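Local coordinates for carbon monoxide dehydrogenase (Thermococcus sp. AM4, PDB 6T7J), which catalyses, in its mature form, the reversible oxidation of carbon monoxide to carbon dioxide at a nickel-iron-sulfur cluster, the crystallised form lacking the nickel, at residues A[3-8]-A[35-40]; A[263-268]-A[335-340]; A[354-359]-A[398-403]. All blocks are in the same frame, centred on the assembly; numbering follows the deposited sequence.

Contact 1 of 3, residues A[3-8]-A[35-40]; sequences EYIKYR and AWHRLL
I5 and Y7 of the N-terminal arm rest on H37 and L40, one helical turn apart on helix 35-42, so that an irregular N-terminal segment packs against a helix at the protein surface. The CD1 methyl of I5 sits over one face of the H37 imidazole in a CH-pi contact, 4.0 Å from the centroid of the H37 ring. Both branches of the isoleucine are used: with CG1 anti to the carbonyl carbon (chi1 -67°), CD1 reaches the ring face while CG2 comes within 3.7 Å of H37 CD2. The same imidazole presents its edge to the arm, the carbonyl O of Y7 lying in the ring plane 3.5 Å from H37 CD2. Histidine suits this place because its face accepts methyl groups while its nitrogens are tied down: NE2 bonds to E28 on helix 20-30 and ND1 to the backbone N of T34, which fixes the ring's rotation. Further along, Y7 CB lies against the L40 side chain, whose CD1 also reaches R8 O at 3.7 Å. Between the two backbones a single water donates to both carbonyls, 3.1 Å from Y7 O and 2.7 Å from H37 O.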
loop_
_atom_site.group_PDB
_atom_site.type_symbol
_atom_site.label_atom_id
_atom_site.label_comp_id
_atom_site.label_asym_id
_atom_site.label_seq_id
_atom_site.Cartn_x
_atom_site.Cartn_y
_atom_site.Cartn_z
ATOM N N GLU A 3 9.080 30.581 -18.089
ATOM C CA GLU A 3 10.218 29.830 -17.582
ATOM C C GLU A 3 11.268 29.642 -18.670
ATOM O O GLU A 3 10.964 29.656 -19.866
ATOM C CB GLU A 3 9.778 28.460 -17.055
ATOM C CG GLU A 3 10.595 27.951 -15.888
ATOM C CD GLU A 3 9.771 27.111 -14.936
ATOM O OE1 GLU A 3 8.701 26.620 -15.352
ATOM O OE2 GLU A 3 10.193 26.943 -13.771
ATOM N N TYR A 4 12.512 29.452 -18.236
ATOM C CA TYR A 4 13.616 29.155 -19.141
ATOM C C TYR A 4 13.659 27.653 -19.398
ATOM O O TYR A 4 13.866 26.866 -18.468
ATOM C CB TYR A 4 14.946 29.635 -18.560
ATOM C CG TYR A 4 15.248 31.095 -18.815
ATOM C CD1 TYR A 4 15.362 31.590 -20.109
ATOM C CD2 TYR A 4 15.427 31.978 -17.759
ATOM C CE1 TYR A 4 15.641 32.928 -20.341
ATOM C CE2 TYR A 4 15.705 33.314 -17.982
ATOM C CZ TYR A 4 15.810 33.784 -19.272
ATOM O OH TYR A 4 16.087 35.114 -19.490
ATOM N N ILE A 5 13.464 27.261 -20.651
ATOM C CA ILE A 5 13.526 25.854 -21.036
ATOM C C ILE A 5 14.983 25.479 -21.274
ATOM O O ILE A 5 15.642 26.032 -22.160
ATOM C CB ILE A 5 12.669 25.585 -22.280
ATOM C CG1 ILE A 5 11.186 25.776 -21.944
ATOM C CG2 ILE A 5 12.938 24.190 -22.824
ATOM C CD1 ILE A 5 10.241 25.172 -22.955
ATOM N N LYS A 6 15.489 24.531 -20.483
ATOM C CA LYS A 6 16.907 24.193 -20.549
ATOM C C LYS A 6 17.231 23.324 -21.761
ATOM O O LYS A 6 18.259 23.529 -22.414
ATOM C CB LYS A 6 17.337 23.500 -19.254
ATOM C CG LYS A 6 18.842 23.329 -19.096
ATOM C CD LYS A 6 19.622 24.545 -19.553
ATOM C CE LYS A 6 20.979 24.145 -20.110
ATOM N NZ LYS A 6 21.486 25.157 -21.075
ATOM N N TYR A 7 16.376 22.352 -22.078
ATOM C CA TYR A 7 16.583 21.477 -23.227
ATOM C C TYR A 7 15.317 21.454 -24.068
ATOM O O TYR A 7 14.224 21.214 -23.546
ATOM C CB TYR A 7 16.955 20.050 -22.798
ATOM C CG TYR A 7 18.020 19.982 -21.729
ATOM C CD1 TYR A 7 19.346 19.723 -22.053
ATOM C CD2 TYR A 7 17.699 20.171 -20.393
ATOM C CE1 TYR A 7 20.319 19.661 -21.074
ATOM C CE2 TYR A 7 18.662 20.104 -19.411
ATOM C CZ TYR A 7 19.970 19.858 -19.754
ATOM O OH TYR A 7 20.927 19.801 -18.768
ATOM N N ARG A 8 15.469 21.696 -25.365
ATOM C CA ARG A 8 14.342 21.702 -26.281
ATOM C C ARG A 8 14.076 20.297 -26.807
ATOM O O ARG A 8 14.987 19.477 -26.943
ATOM C CB ARG A 8 14.596 22.666 -27.440
ATOM C CG ARG A 8 14.832 24.093 -26.978
ATOM C CD ARG A 8 14.740 25.096 -28.117
ATOM N NE ARG A 8 14.295 26.401 -27.638
ATOM C CZ ARG A 8 13.715 27.319 -28.402
ATOM N NH1 ARG A 8 13.338 28.479 -27.877
ATOM N NH2 ARG A 8 13.516 27.080 -29.690
ATOM N N ALA A 35 5.769 17.509 -20.241
ATOM C CA ALA A 35 6.352 16.299 -19.669
ATOM C C ALA A 35 7.647 15.910 -20.373
ATOM O O ALA A 35 8.550 15.346 -19.745
ATOM C CB ALA A 35 5.345 15.150 -19.731
ATOM N N TRP A 36 7.762 16.211 -21.669
ATOM C CA TRP A 36 8.976 15.870 -22.403
ATOM C C TRP A 36 10.168 16.694 -21.925
ATOM O O TRP A 36 11.266 16.155 -21.729
ATOM C CB TRP A 36 8.746 16.072 -23.903
ATOM C CG TRP A 36 7.778 15.099 -24.521
ATOM C CD1 TRP A 36 8.052 13.837 -24.959
ATOM C CD2 TRP A 36 6.384 15.320 -24.784
ATOM N NE1 TRP A 36 6.918 13.255 -25.472
ATOM C CE2 TRP A 36 5.880 14.145 -25.378
ATOM C CE3 TRP A 36 5.514 16.394 -24.571
ATOM C CZ2 TRP A 36 4.546 14.013 -25.761
ATOM C CZ3 TRP A 36 4.190 16.261 -24.954
ATOM C CH2 TRP A 36 3.720 15.079 -25.542
ATOM N N HIS A 37 9.973 18.003 -21.728
ATOM C CA HIS A 37 11.059 18.852 -21.245
ATOM C C HIS A 37 11.544 18.402 -19.873
ATOM O O HIS A 37 12.753 18.355 -19.614
ATOM C CB HIS A 37 10.604 20.311 -21.195
ATOM C CG HIS A 37 10.091 20.832 -22.501
ATOM N ND1 HIS A 37 8.750 20.848 -22.821
ATOM C CD2 HIS A 37 10.738 21.358 -23.568
ATOM C CE1 HIS A 37 8.594 21.359 -24.030
ATOM N NE2 HIS A 37 9.786 21.674 -24.505
ATOM N N ARG A 38 10.616 18.057 -18.979
ATOM C CA ARG A 38 11.016 17.637 -17.642
ATOM C C ARG A 38 11.651 16.252 -17.656
ATOM O O ARG A 38 12.571 15.986 -16.871
ATOM C CB ARG A 38 9.811 17.691 -16.703
ATOM C CG ARG A 38 9.263 19.107 -16.524
ATOM C CD ARG A 38 8.178 19.172 -15.465
ATOM N NE ARG A 38 7.003 18.399 -15.851
ATOM C CZ ARG A 38 5.969 18.894 -16.524
ATOM N NH1 ARG A 38 5.960 20.170 -16.887
ATOM N NH2 ARG A 38 4.945 18.111 -16.837
ATOM N N LEU A 39 11.194 15.365 -18.547
ATOM C CA LEU A 39 11.902 14.106 -18.759
ATOM C C LEU A 39 13.345 14.356 -19.175
ATOM O O LEU A 39 14.268 13.708 -18.667
ATOM C CB LEU A 39 11.187 13.263 -19.813
ATOM C CG LEU A 39 11.983 12.045 -20.294
ATOM C CD1 LEU A 39 12.126 11.027 -19.171
ATOM C CD2 LEU A 39 11.338 11.412 -21.522
ATOM N N LEU A 40 13.557 15.294 -20.104
ATOM C CA LEU A 40 14.918 15.652 -20.496
ATOM C C LEU A 40 15.704 16.202 -19.311
ATOM O O LEU A 40 16.901 15.927 -19.165
ATOM C CB LEU A 40 14.888 16.670 -21.637
ATOM C CG LEU A 40 14.432 16.157 -23.005
ATOM C CD1 LEU A 40 14.483 17.272 -24.041
ATOM C CD2 LEU A 40 15.276 14.972 -23.439
HETATM O O HOH W 1 13.828 20.669 -20.548
#

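Contact 2 of 3, residues A[263-268]-A[335-340]; sequences NIVVHG and EAIIVD
Two neighbouring parallel strands, 261-268 and 336-339, form the central pair of a six-stranded parallel sheet, I264, V265 and V266 pairing with A336, I337 and I338. Regular backbone bonds join them: V265 N to A336 O, I338 N to V265 O at 2.9 Å, and H267 N to I338 O. At the entry E335 does the work of a further backbone partner. Its chain bends at chi2 (68°), bringing OE1 to N263 N at 2.7 Å in a nearly straight bond (170°), while E335 N donates to N263 O. The same OE1 forms a salt bridge with R399, so the buried charge is probably well compensated. The sheet belongs to a Rossmann-like alpha/beta domain, here with helix 381-395 packed on the face bearing I264, A336 and I338. On that face I264 CG2 meets I338 CG1 at 4.1 Å. On the other, I337 extends alongside V265 and H267; CG1 anti to the backbone N (chi1 177°) carries CD1 to within 3.6 Å of H267 CB. V339 CG1 lies 3.7 Å from that same H267 CB, so both I337 and V339 rest against a histidine whose side chain is about 6 Å from the broken iron-sulfur cluster. Beyond it G268, whose backbone angles call for glycine, leaves room for D340 OD1, 3.1 Å from G268 CA; that carboxylate accepts from H269 N through OD1 and from N270 N through OD2.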
loop_
_atom_site.group_PDB
_atom_site.type_symbol
_atom_site.label_atom_id
_atom_site.label_comp_id
_atom_site.label_asym_id
_atom_site.label_seq_id
_atom_site.Cartn_x
_atom_site.Cartn_y
_atom_site.Cartn_z
ATOM N N ASN A 263 -15.129 25.697 -24.392
ATOM C CA ASN A 263 -14.526 24.370 -24.424
ATOM C C ASN A 263 -14.337 23.883 -22.996
ATOM O O ASN A 263 -13.630 24.522 -22.208
ATOM C CB ASN A 263 -13.191 24.384 -25.169
ATOM C CG ASN A 263 -13.360 24.544 -26.669
ATOM O OD1 ASN A 263 -14.169 23.857 -27.293
ATOM N ND2 ASN A 263 -12.590 25.454 -27.255
ATOM N N ILE A 264 -14.967 22.761 -22.663
ATOM C CA ILE A 264 -14.858 22.169 -21.333
ATOM C C ILE A 264 -14.271 20.775 -21.483
ATOM O O ILE A 264 -14.851 19.925 -22.171
ATOM C CB ILE A 264 -16.214 22.115 -20.611
ATOM C CG1 ILE A 264 -16.823 23.512 -20.509
ATOM C CG2 ILE A 264 -16.054 21.504 -19.228
ATOM C CD1 ILE A 264 -18.188 23.527 -19.864
ATOM N N VAL A 265 -13.130 20.533 -20.833
ATOM C CA VAL A 265 -12.474 19.230 -20.870
ATOM C C VAL A 265 -12.840 18.465 -19.609
ATOM O O VAL A 265 -12.852 19.033 -18.511
ATOM C CB VAL A 265 -10.946 19.381 -21.005
ATOM C CG1 VAL A 265 -10.270 18.014 -21.034
ATOM C CG2 VAL A 265 -10.595 20.186 -22.251
ATOM N N VAL A 266 -13.167 17.182 -19.761
ATOM C CA VAL A 266 -13.369 16.278 -18.631
ATOM C C VAL A 266 -12.213 15.285 -18.624
ATOM O O VAL A 266 -12.031 14.523 -19.580
ATOM C CB VAL A 266 -14.729 15.560 -18.690
ATOM C CG1 VAL A 266 -15.838 16.491 -18.227
ATOM C CG2 VAL A 266 -15.024 15.038 -20.088
ATOM N N HIS A 267 -11.429 15.298 -17.547
ATOM C CA HIS A 267 -10.174 14.564 -17.468
ATOM C C HIS A 267 -10.162 13.755 -16.179
ATOM O O HIS A 267 -10.533 14.268 -15.121
ATOM C CB HIS A 267 -8.994 15.542 -17.520
ATOM C CG HIS A 267 -7.648 14.891 -17.469
ATOM N ND1 HIS A 267 -7.439 13.574 -17.819
ATOM C CD2 HIS A 267 -6.436 15.385 -17.122
ATOM C CE1 HIS A 267 -6.157 13.283 -17.682
ATOM N NE2 HIS A 267 -5.527 14.365 -17.260
ATOM N N GLY A 268 -9.757 12.491 -16.267
ATOM C CA GLY A 268 -9.759 11.648 -15.089
ATOM C C GLY A 268 -10.232 10.232 -15.341
ATOM O O GLY A 268 -9.789 9.599 -16.305
ATOM N N GLU A 335 -11.486 26.622 -21.507
ATOM C CA GLU A 335 -12.008 27.460 -20.434
ATOM C C GLU A 335 -11.861 26.777 -19.082
ATOM O O GLU A 335 -11.569 27.436 -18.076
ATOM C CB GLU A 335 -13.471 27.801 -20.702
ATOM C CG GLU A 335 -13.657 29.026 -21.559
ATOM C CD GLU A 335 -13.195 28.825 -22.988
ATOM O OE1 GLU A 335 -13.770 27.958 -23.684
ATOM O OE2 GLU A 335 -12.258 29.535 -23.417
ATOM N N ALA A 336 -12.057 25.463 -19.038
ATOM C CA ALA A 336 -11.958 24.728 -17.788
ATOM C C ALA A 336 -11.659 23.266 -18.080
ATOM O O ALA A 336 -12.182 22.694 -19.045
ATOM C CB ALA A 336 -13.247 24.852 -16.965
ATOM N N ILE A 337 -10.812 22.674 -17.241
ATOM C CA ILE A 337 -10.579 21.235 -17.236
ATOM C C ILE A 337 -11.014 20.704 -15.874
ATOM O O ILE A 337 -10.531 21.168 -14.833
ATOM C CB ILE A 337 -9.115 20.876 -17.549
ATOM C CG1 ILE A 337 -8.901 19.363 -17.454
ATOM C CG2 ILE A 337 -8.145 21.631 -16.644
ATOM C CD1 ILE A 337 -7.708 18.864 -18.248
ATOM N N ILE A 338 -11.938 19.748 -15.888
ATOM C CA ILE A 338 -12.572 19.213 -14.690
ATOM C C ILE A 338 -11.988 17.832 -14.439
ATOM O O ILE A 338 -12.148 16.928 -15.268
ATOM C CB ILE A 338 -14.099 19.135 -14.845
ATOM C CG1 ILE A 338 -14.630 20.354 -15.604
ATOM C CG2 ILE A 338 -14.774 18.986 -13.488
ATOM C CD1 ILE A 338 -14.312 21.669 -14.943
ATOM N N VAL A 339 -11.323 17.661 -13.297
ATOM C CA VAL A 339 -10.612 16.426 -12.998
ATOM C C VAL A 339 -11.143 15.825 -11.703
ATOM O O VAL A 339 -11.639 16.533 -10.821
ATOM C CB VAL A 339 -9.086 16.658 -12.913
ATOM C CG1 VAL A 339 -8.574 17.251 -14.217
ATOM C CG2 VAL A 339 -8.747 17.568 -11.744
ATOM N N ASP A 340 -11.052 14.496 -11.606
ATOM C CA ASP A 340 -11.358 13.807 -10.357
ATOM C C ASP A 340 -10.087 13.202 -9.767
ATOM O O ASP A 340 -9.517 13.768 -8.830
ATOM C CB ASP A 340 -12.444 12.740 -10.556
ATOM C CG ASP A 340 -12.244 11.911 -11.813
ATOM O OD1 ASP A 340 -11.103 11.839 -12.312
ATOM O OD2 ASP A 340 -13.234 11.315 -12.292
#

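Contact 3 of 3, residues A[354-359]-A[398-403]; sequences CYHTKV and NRPRDR
R403 grips the carbonyl O of C354 with the end of its guanidinium: NH1 carries the bond, donating at 2.7 Å to C354 O, which lies close to the guanidinium plane, and NH2 adds a weaker one to the same oxygen at 3.1 Å. The chain turns at chi3 (57°), and the flat group comes down on Y355, their planes only 9° apart. This is an offset stack with cation-pi character, since R403 CZ is 4.6 Å from the centroid of the Y355 ring and displaced toward its rim; NH1 makes the nearest approach, 3.7 Å from Y355 CE2. The in-plane carbonyl and the stacked ring together restrain the guanidinium's tilt. Tyrosine offers a broad face here, while its OH makes a weak hydrogen bond to E30, whose carboxylate also forms a long, weak ion pair with R403 NH1.

Next along the chain, H356 turns its ring onto the backbone of the other segment. CG lies between its own backbone N and carbonyl carbon (chi1 67°), and one face of the imidazole receives R399 CA, 3.6 Å from the H356 ring centroid, and P400 CD, 4.0 Å from it, as two CH-pi contacts. Its NE2 is hydrogen-bonded to E335 OE2. At the margin H356 CB packs on N398 CB at 3.8 Å. P400 also sets its CG near the edge of the Y355 ring, and its rigid ring suits the centre of the inverse gamma turn formed here. The whole joins the loop leading into strand 358-361 to the one that follows helix 381-395, a loop-to-loop packing at the rim of the Rossmann-like domain.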
loop_
_atom_site.group_PDB
_atom_site.type_symbol
_atom_site.label_atom_id
_atom_site.label_comp_id
_atom_site.label_asym_id
_atom_site.label_seq_id
_atom_site.Cartn_x
_atom_site.Cartn_y
_atom_site.Cartn_z
ATOM N N CYS A 354 -0.596 29.985 -17.058
ATOM C CA CYS A 354 -0.142 30.874 -18.117
ATOM C C CYS A 354 -1.250 31.193 -19.113
ATOM O O CYS A 354 -0.987 31.841 -20.131
ATOM C CB CYS A 354 1.069 30.270 -18.833
ATOM S SG CYS A 354 2.586 30.298 -17.848
ATOM N N TYR A 355 -2.470 30.747 -18.841
ATOM C CA TYR A 355 -3.635 31.100 -19.644
ATOM C C TYR A 355 -4.738 31.544 -18.686
ATOM O O TYR A 355 -4.496 31.895 -17.524
ATOM C CB TYR A 355 -4.083 29.924 -20.522
ATOM C CG TYR A 355 -3.035 29.411 -21.481
ATOM C CD1 TYR A 355 -2.085 28.483 -21.072
ATOM C CD2 TYR A 355 -3.003 29.845 -22.801
ATOM C CE1 TYR A 355 -1.127 28.009 -21.950
ATOM C CE2 TYR A 355 -2.050 29.377 -23.684
ATOM C CZ TYR A 355 -1.115 28.461 -23.254
ATOM O OH TYR A 355 -0.165 27.993 -24.131
ATOM N N HIS A 356 -5.974 31.531 -19.175
ATOM C CA HIS A 356 -7.152 31.742 -18.346
ATOM C C HIS A 356 -7.714 30.443 -17.786
ATOM O O HIS A 356 -8.582 30.492 -16.908
ATOM C CB HIS A 356 -8.243 32.452 -19.154
ATOM C CG HIS A 356 -8.810 31.620 -20.265
ATOM N ND1 HIS A 356 -8.042 30.759 -21.017
ATOM C CD2 HIS A 356 -10.070 31.519 -20.750
ATOM C CE1 HIS A 356 -8.802 30.163 -21.917
ATOM N NE2 HIS A 356 -10.038 30.607 -21.776
ATOM N N THR A 357 -7.223 29.300 -18.264
ATOM C CA THR A 357 -7.826 28.006 -17.972
ATOM C C THR A 357 -7.922 27.753 -16.473
ATOM O O THR A 357 -6.980 28.009 -15.719
ATOM C CB THR A 357 -7.005 26.895 -18.631
ATOM O OG1 THR A 357 -6.991 27.091 -20.051
ATOM C CG2 THR A 357 -7.588 25.525 -18.310
ATOM N N LYS A 358 -9.075 27.241 -16.047
ATOM C CA LYS A 358 -9.311 26.870 -14.659
ATOM C C LYS A 358 -9.249 25.352 -14.509
ATOM O O LYS A 358 -9.957 24.619 -15.209
ATOM C CB LYS A 358 -10.662 27.396 -14.175
ATOM C CG LYS A 358 -10.734 28.911 -14.086
ATOM C CD LYS A 358 -12.113 29.422 -14.461
ATOM C CE LYS A 358 -12.283 30.882 -14.072
ATOM N NZ LYS A 358 -12.214 31.078 -12.596
ATOM N N VAL A 359 -8.396 24.897 -13.594
ATOM C CA VAL A 359 -8.276 23.483 -13.254
ATOM C C VAL A 359 -9.190 23.227 -12.055
ATOM O O VAL A 359 -8.875 23.623 -10.935
ATOM C CB VAL A 359 -6.823 23.108 -12.932
ATOM C CG1 VAL A 359 -6.741 21.699 -12.348
ATOM C CG2 VAL A 359 -5.950 23.233 -14.175
ATOM N N ASN A 398 -12.464 35.403 -21.210
ATOM C CA ASN A 398 -11.062 35.623 -20.885
ATOM C C ASN A 398 -10.111 34.850 -21.789
ATOM O O ASN A 398 -8.899 34.874 -21.551
ATOM C CB ASN A 398 -10.795 35.252 -19.426
ATOM C CG ASN A 398 -11.544 36.141 -18.457
ATOM O OD1 ASN A 398 -11.591 37.360 -18.627
ATOM N ND2 ASN A 398 -12.139 35.534 -17.434
ATOM N N ARG A 399 -10.621 34.174 -22.807
ATOM C CA ARG A 399 -9.765 33.376 -23.680
ATOM C C ARG A 399 -8.848 34.278 -24.492
ATOM O O ARG A 399 -9.337 35.070 -25.309
ATOM C CB ARG A 399 -10.606 32.512 -24.614
ATOM C CG ARG A 399 -9.794 31.861 -25.721
ATOM C CD ARG A 399 -10.688 31.264 -26.790
ATOM N NE ARG A 399 -11.536 30.203 -26.257
ATOM C CZ ARG A 399 -12.103 29.259 -26.999
ATOM N NH1 ARG A 399 -12.859 28.332 -26.428
ATOM N NH2 ARG A 399 -11.913 29.241 -28.312
ATOM N N PRO A 400 -7.527 34.198 -24.312
ATOM C CA PRO A 400 -6.624 34.999 -25.149
ATOM C C PRO A 400 -6.636 34.516 -26.589
ATOM O O PRO A 400 -5.838 33.652 -26.967
ATOM C CB PRO A 400 -5.255 34.788 -24.491
ATOM C CG PRO A 400 -5.365 33.449 -23.833
ATOM C CD PRO A 400 -6.795 33.315 -23.386
ATOM N N ARG A 401 -7.550 35.064 -27.396
ATOM C CA ARG A 401 -7.689 34.619 -28.778
ATOM C C ARG A 401 -6.428 34.867 -29.594
ATOM O O ARG A 401 -6.223 34.202 -30.615
ATOM C CB ARG A 401 -8.885 35.312 -29.433
ATOM C CG ARG A 401 -10.225 34.920 -28.834
ATOM C CD ARG A 401 -11.362 35.138 -29.823
ATOM N NE ARG A 401 -12.610 34.540 -29.358
ATOM C CZ ARG A 401 -13.008 33.308 -29.657
ATOM N NH1 ARG A 401 -14.157 32.848 -29.185
ATOM N NH2 ARG A 401 -12.257 32.532 -30.426
ATOM N N ASP A 402 -5.576 35.800 -29.162
ATOM C CA ASP A 402 -4.308 36.040 -29.839
ATOM C C ASP A 402 -3.333 34.881 -29.674
ATOM O O ASP A 402 -2.421 34.734 -30.495
ATOM C CB ASP A 402 -3.673 37.328 -29.312
ATOM C CG ASP A 402 -3.628 37.375 -27.796
ATOM O OD1 ASP A 402 -4.689 37.181 -27.164
ATOM O OD2 ASP A 402 -2.536 37.603 -27.234
ATOM N N ARG A 403 -3.503 34.057 -28.639
ATOM C CA ARG A 403 -2.604 32.947 -28.353
ATOM C C ARG A 403 -3.283 31.593 -28.542
ATOM O O ARG A 403 -2.892 30.605 -27.916
ATOM C CB ARG A 403 -2.049 33.057 -26.933
ATOM C CG ARG A 403 -1.446 34.407 -26.599
ATOM C CD ARG A 403 -1.366 34.609 -25.094
ATOM N NE ARG A 403 -0.608 33.546 -24.440
ATOM C CZ ARG A 403 -0.707 33.243 -23.150
ATOM N NH1 ARG A 403 0.022 32.258 -22.641
ATOM N NH2 ARG A 403 -1.533 33.925 -22.368
#

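Overall arrangement
The three contacts follow one another along the chain, each closing before the next opens. Contacts 2 and 3 share a parallel sheet, in which strands 336-339 and 358-361 are neighbours; their centres are 14 Å apart, and they touch where R399 reaches E335 and where I337 packs on V359. Contact 2 is buried in that sheet, with its H267 end toward the broken cluster, whereas contact 3 lies at the surface. Contact 1 belongs to the N-terminal region, its centre 25 Å from that of contact 2 and 22 Å from that of contact 3, without touching either. Its helix 35-42 lies against the second subunit, which it meets through R38 and L39.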